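Local coordinates for secreted effector protein sseI (Salmonella enterica subsp. enterica serovar Typhimurium, PDB 4G29), which is a virulence effector whose catalytic domain has a papain-like fold of the cysteine protease superfamily and probably uses a cysteine-based active site, at residues Glu23-Asn28 with Tyr92-Ser97. Residues are numbered along the deposited sequence; the frame is centred on the assembly and turned at random.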
ATOM      1  N   GLU A  23      18.218  -1.586  -0.542  1.00 27.79           N
ATOM      2  CA  GLU A  23      19.342  -2.487  -0.357  1.00 30.24           C
ATOM      3  C   GLU A  23      19.527  -2.932   1.083  1.00 28.48           C
ATOM      4  O   GLU A  23      19.845  -4.108   1.370  1.00 26.66           O
ATOM      5  CB  GLU A  23      20.620  -1.793  -0.845  1.00 33.32           C
ATOM      6  CG  GLU A  23      20.686  -1.710  -2.351  1.00 40.06           C
ATOM      7  CD  GLU A  23      20.480  -3.073  -3.021  1.00 48.12           C
ATOM      8  OE1 GLU A  23      21.113  -4.073  -2.569  1.00 51.35           O
ATOM      9  OE2 GLU A  23      19.674  -3.130  -3.993  1.00 53.95           O
ATOM     10  N   GLU A  24      19.372  -1.981   2.001  1.00 28.38           N
ATOM     11  CA  GLU A  24      19.531  -2.268   3.413  1.00 29.23           C
ATOM     12  C   GLU A  24      18.441  -3.240   3.903  1.00 26.65           C
ATOM     13  O   GLU A  24      18.720  -4.200   4.617  1.00 25.88           O
ATOM     14  CB  GLU A  24      19.490  -0.938   4.147  1.00 30.71           C
ATOM     15  CG  GLU A  24      20.043  -0.942   5.482  1.00 35.91           C
ATOM     16  CD  GLU A  24      20.096   0.459   6.069  1.00 38.49           C
ATOM     17  OE1 GLU A  24      19.947   1.489   5.317  1.00 38.56           O
ATOM     18  OE2 GLU A  24      20.283   0.484   7.309  1.00 43.94           O
ATOM     19  N   LEU A  25      17.207  -3.013   3.473  1.00 24.51           N
ATOM     20  CA  LEU A  25      16.129  -3.952   3.778  1.00 22.83           C
ATOM     21  C   LEU A  25      16.458  -5.356   3.257  1.00 23.77           C
ATOM     22  O   LEU A  25      16.238  -6.398   3.939  1.00 23.24           O
ATOM     23  CB  LEU A  25      14.808  -3.443   3.207  1.00 22.32           C
ATOM     24  CG  LEU A  25      14.238  -2.300   4.008  1.00 22.07           C
ATOM     25  CD1 LEU A  25      13.254  -1.578   3.086  1.00 26.34           C
ATOM     26  CD2 LEU A  25      13.581  -2.807   5.312  1.00 22.66           C
ATOM     27  N   LYS A  26      17.013  -5.412   2.056  1.00 24.16           N
ATOM     28  CA  LYS A  26      17.327  -6.675   1.446  1.00 25.63           C
ATOM     29  C   LYS A  26      18.564  -7.399   2.025  1.00 26.24           C
ATOM     30  O   LYS A  26      18.753  -8.600   1.779  1.00 27.78           O
ATOM     31  CB  LYS A  26      17.448  -6.530  -0.054  1.00 26.74           C
ATOM     32  CG  LYS A  26      16.117  -6.297  -0.713  1.00 27.62           C
ATOM     33  CD  LYS A  26      16.273  -5.728  -2.101  1.00 31.80           C
ATOM     34  CE  LYS A  26      16.805  -6.692  -3.080  1.00 33.16           C
ATOM     35  NZ  LYS A  26      16.818  -6.080  -4.390  1.00 37.51           N
ATOM     36  N   GLN A  27      19.348  -6.700   2.828  1.00 28.50           N
ATOM     37  CA  GLN A  27      20.390  -7.337   3.647  1.00 28.80           C
ATOM     38  C   GLN A  27      19.823  -8.213   4.770  1.00 28.50           C
ATOM     39  O   GLN A  27      20.556  -8.981   5.450  1.00 28.89           O
ATOM     40  CB  GLN A  27      21.328  -6.267   4.246  1.00 31.05           C
ATOM     41  CG  GLN A  27      22.184  -5.551   3.202  1.00 35.20           C
ATOM     42  CD  GLN A  27      22.872  -4.261   3.711  1.00 43.81           C
ATOM     43  OE1 GLN A  27      22.787  -3.884   4.897  1.00 47.25           O
ATOM     44  NE2 GLN A  27      23.556  -3.575   2.795  1.00 49.03           N
ATOM     45  N   ASN A  28      18.558  -8.034   5.059  1.00 24.69           N
ATOM     46  CA  ASN A  28      17.893  -8.904   6.019  1.00 24.81           C
ATOM     47  C   ASN A  28      17.341 -10.100   5.247  1.00 23.97           C
ATOM     48  O   ASN A  28      16.476  -9.933   4.390  1.00 21.68           O
ATOM     49  CB  ASN A  28      16.748  -8.165   6.682  1.00 22.97           C
ATOM     50  CG  ASN A  28      16.018  -9.025   7.698  1.00 24.81           C
ATOM     51  OD1 ASN A  28      15.179  -9.833   7.337  1.00 22.28           O
ATOM     52  ND2 ASN A  28      16.341  -8.872   8.957  1.00 22.90           N
ATOM     53  N   TYR A  92       6.388   9.899   2.924  1.00 20.60           N
ATOM     54  CA  TYR A  92       6.848   8.828   2.038  1.00 19.65           C
ATOM     55  C   TYR A  92       6.125   7.506   2.366  1.00 19.12           C
ATOM     56  O   TYR A  92       5.785   7.240   3.514  1.00 19.20           O
ATOM     57  CB  TYR A  92       8.377   8.689   2.203  1.00 21.07           C
ATOM     58  CG  TYR A  92       9.066   9.949   1.761  1.00 20.88           C
ATOM     59  CD1 TYR A  92       9.400  10.157   0.425  1.00 24.96           C
ATOM     60  CD2 TYR A  92       9.262  10.985   2.656  1.00 26.89           C
ATOM     61  CE1 TYR A  92      10.021  11.327   0.030  1.00 26.46           C
ATOM     62  CE2 TYR A  92       9.847  12.141   2.272  1.00 26.12           C
ATOM     63  CZ  TYR A  92      10.223  12.314   0.946  1.00 27.55           C
ATOM     64  OH  TYR A  92      10.829  13.490   0.523  1.00 34.25           O
ATOM     65  N   VAL A  93       5.895   6.721   1.336  1.00 19.48           N
ATOM     66  CA  VAL A  93       5.241   5.438   1.449  1.00 18.96           C
ATOM     67  C   VAL A  93       6.270   4.382   1.083  1.00 17.76           C
ATOM     68  O   VAL A  93       6.837   4.413   0.002  1.00 20.45           O
ATOM     69  CB  VAL A  93       4.027   5.321   0.554  1.00 18.25           C
ATOM     70  CG1 VAL A  93       3.301   3.999   0.810  1.00 19.05           C
ATOM     71  CG2 VAL A  93       3.057   6.508   0.811  1.00 19.17           C
ATOM     72  N   PHE A  94       6.527   3.486   2.027  1.00 18.34           N
ATOM     73  CA  PHE A  94       7.264   2.251   1.793  1.00 18.06           C
ATOM     74  C   PHE A  94       6.233   1.162   1.500  1.00 17.92           C
ATOM     75  O   PHE A  94       5.394   0.789   2.365  1.00 17.57           O
ATOM     76  CB  PHE A  94       8.107   1.903   3.014  1.00 17.68           C
ATOM     77  CG  PHE A  94       9.394   2.680   3.154  1.00 20.86           C
ATOM     78  CD1 PHE A  94       9.403   4.055   3.355  1.00 23.31           C
ATOM     79  CD2 PHE A  94      10.608   1.984   3.260  1.00 25.27           C
ATOM     80  CE1 PHE A  94      10.624   4.761   3.544  1.00 28.03           C
ATOM     81  CE2 PHE A  94      11.769   2.634   3.474  1.00 23.82           C
ATOM     82  CZ  PHE A  94      11.806   4.047   3.588  1.00 28.55           C
ATOM     83  N   ASP A  95       6.279   0.647   0.282  1.00 17.89           N
ATOM     84  CA  ASP A  95       5.355  -0.380  -0.156  1.00 17.62           C
ATOM     85  C   ASP A  95       6.156  -1.442  -0.883  1.00 17.16           C
ATOM     86  O   ASP A  95       6.098  -1.569  -2.112  1.00 17.64           O
ATOM     87  CB  ASP A  95       4.283   0.268  -1.053  1.00 18.42           C
ATOM     88  CG  ASP A  95       3.177  -0.695  -1.501  1.00 19.90           C
ATOM     89  OD1 ASP A  95       3.207  -1.874  -1.130  1.00 18.29           O
ATOM     90  OD2 ASP A  95       2.276  -0.214  -2.247  1.00 18.64           O
ATOM     91  N   VAL A  96       6.931  -2.171  -0.093  1.00 17.98           N
ATOM     92  CA  VAL A  96       7.908  -3.114  -0.603  1.00 18.27           C
ATOM     93  C   VAL A  96       7.319  -4.459  -1.093  1.00 20.01           C
ATOM     94  O   VAL A  96       8.063  -5.292  -1.577  1.00 21.19           O
ATOM     95  CB  VAL A  96       9.102  -3.331   0.359  1.00 20.24           C
ATOM     96  CG1 VAL A  96       9.758  -1.977   0.790  1.00 21.49           C
ATOM     97  CG2 VAL A  96       8.705  -4.095   1.612  1.00 18.27           C
ATOM     98  N   SER A  97       6.006  -4.639  -0.988  1.00 18.12           N
ATOM     99  CA  SER A  97       5.335  -5.808  -1.546  1.00 19.98           C
ATOM    100  C   SER A  97       4.301  -5.467  -2.624  1.00 18.75           C
ATOM    101  O   SER A  97       3.475  -6.315  -2.973  1.00 18.59           O
ATOM    102  CB  SER A  97       4.716  -6.650  -0.455  1.00 19.43           C
ATOM    103  OG  SER A  97       3.653  -6.014   0.206  1.00 22.66           O
TER
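Leu25, on helix 18-26, faces the end of strand 90-95 and the residue just past it, Val96, with its CA 9.4 Å from the CA of Val96, a separation bridged by side chains alone, without a hydrogen bond between the two backbones. One methyl of Leu25 does all the touching. Its CD1 lies 4.2 Å from CG1 of Val96 and 4.4 Å from CD2 of Phe94, meeting the phenyl ring at its edge, near the ring plane. The CA-CB bonds of all three residues point across the interface. With CD1 roughly anti to CA (chi2 160°), this methyl is carried forward to both partners. Leu25 also packs on Phe52 of helix 42-55 and Ile31 of helix 29-36, while Phe94 meets Phe58 edge-to-face and Val96 rests on Ile35, which makes the patch part of the apolar layer between the helices and the sheet. Asp95, between the two apolar residues, hydrogen-bonds His80 through OD1, consistent with the Cys-His-Asp triad of papain-like enzymes, in which Cys42 would be the nucleophile. The contact itself is purely dispersive and hydrophobic: three buried side chains join the helix to the strand and the turn that follows it, without directional bonds.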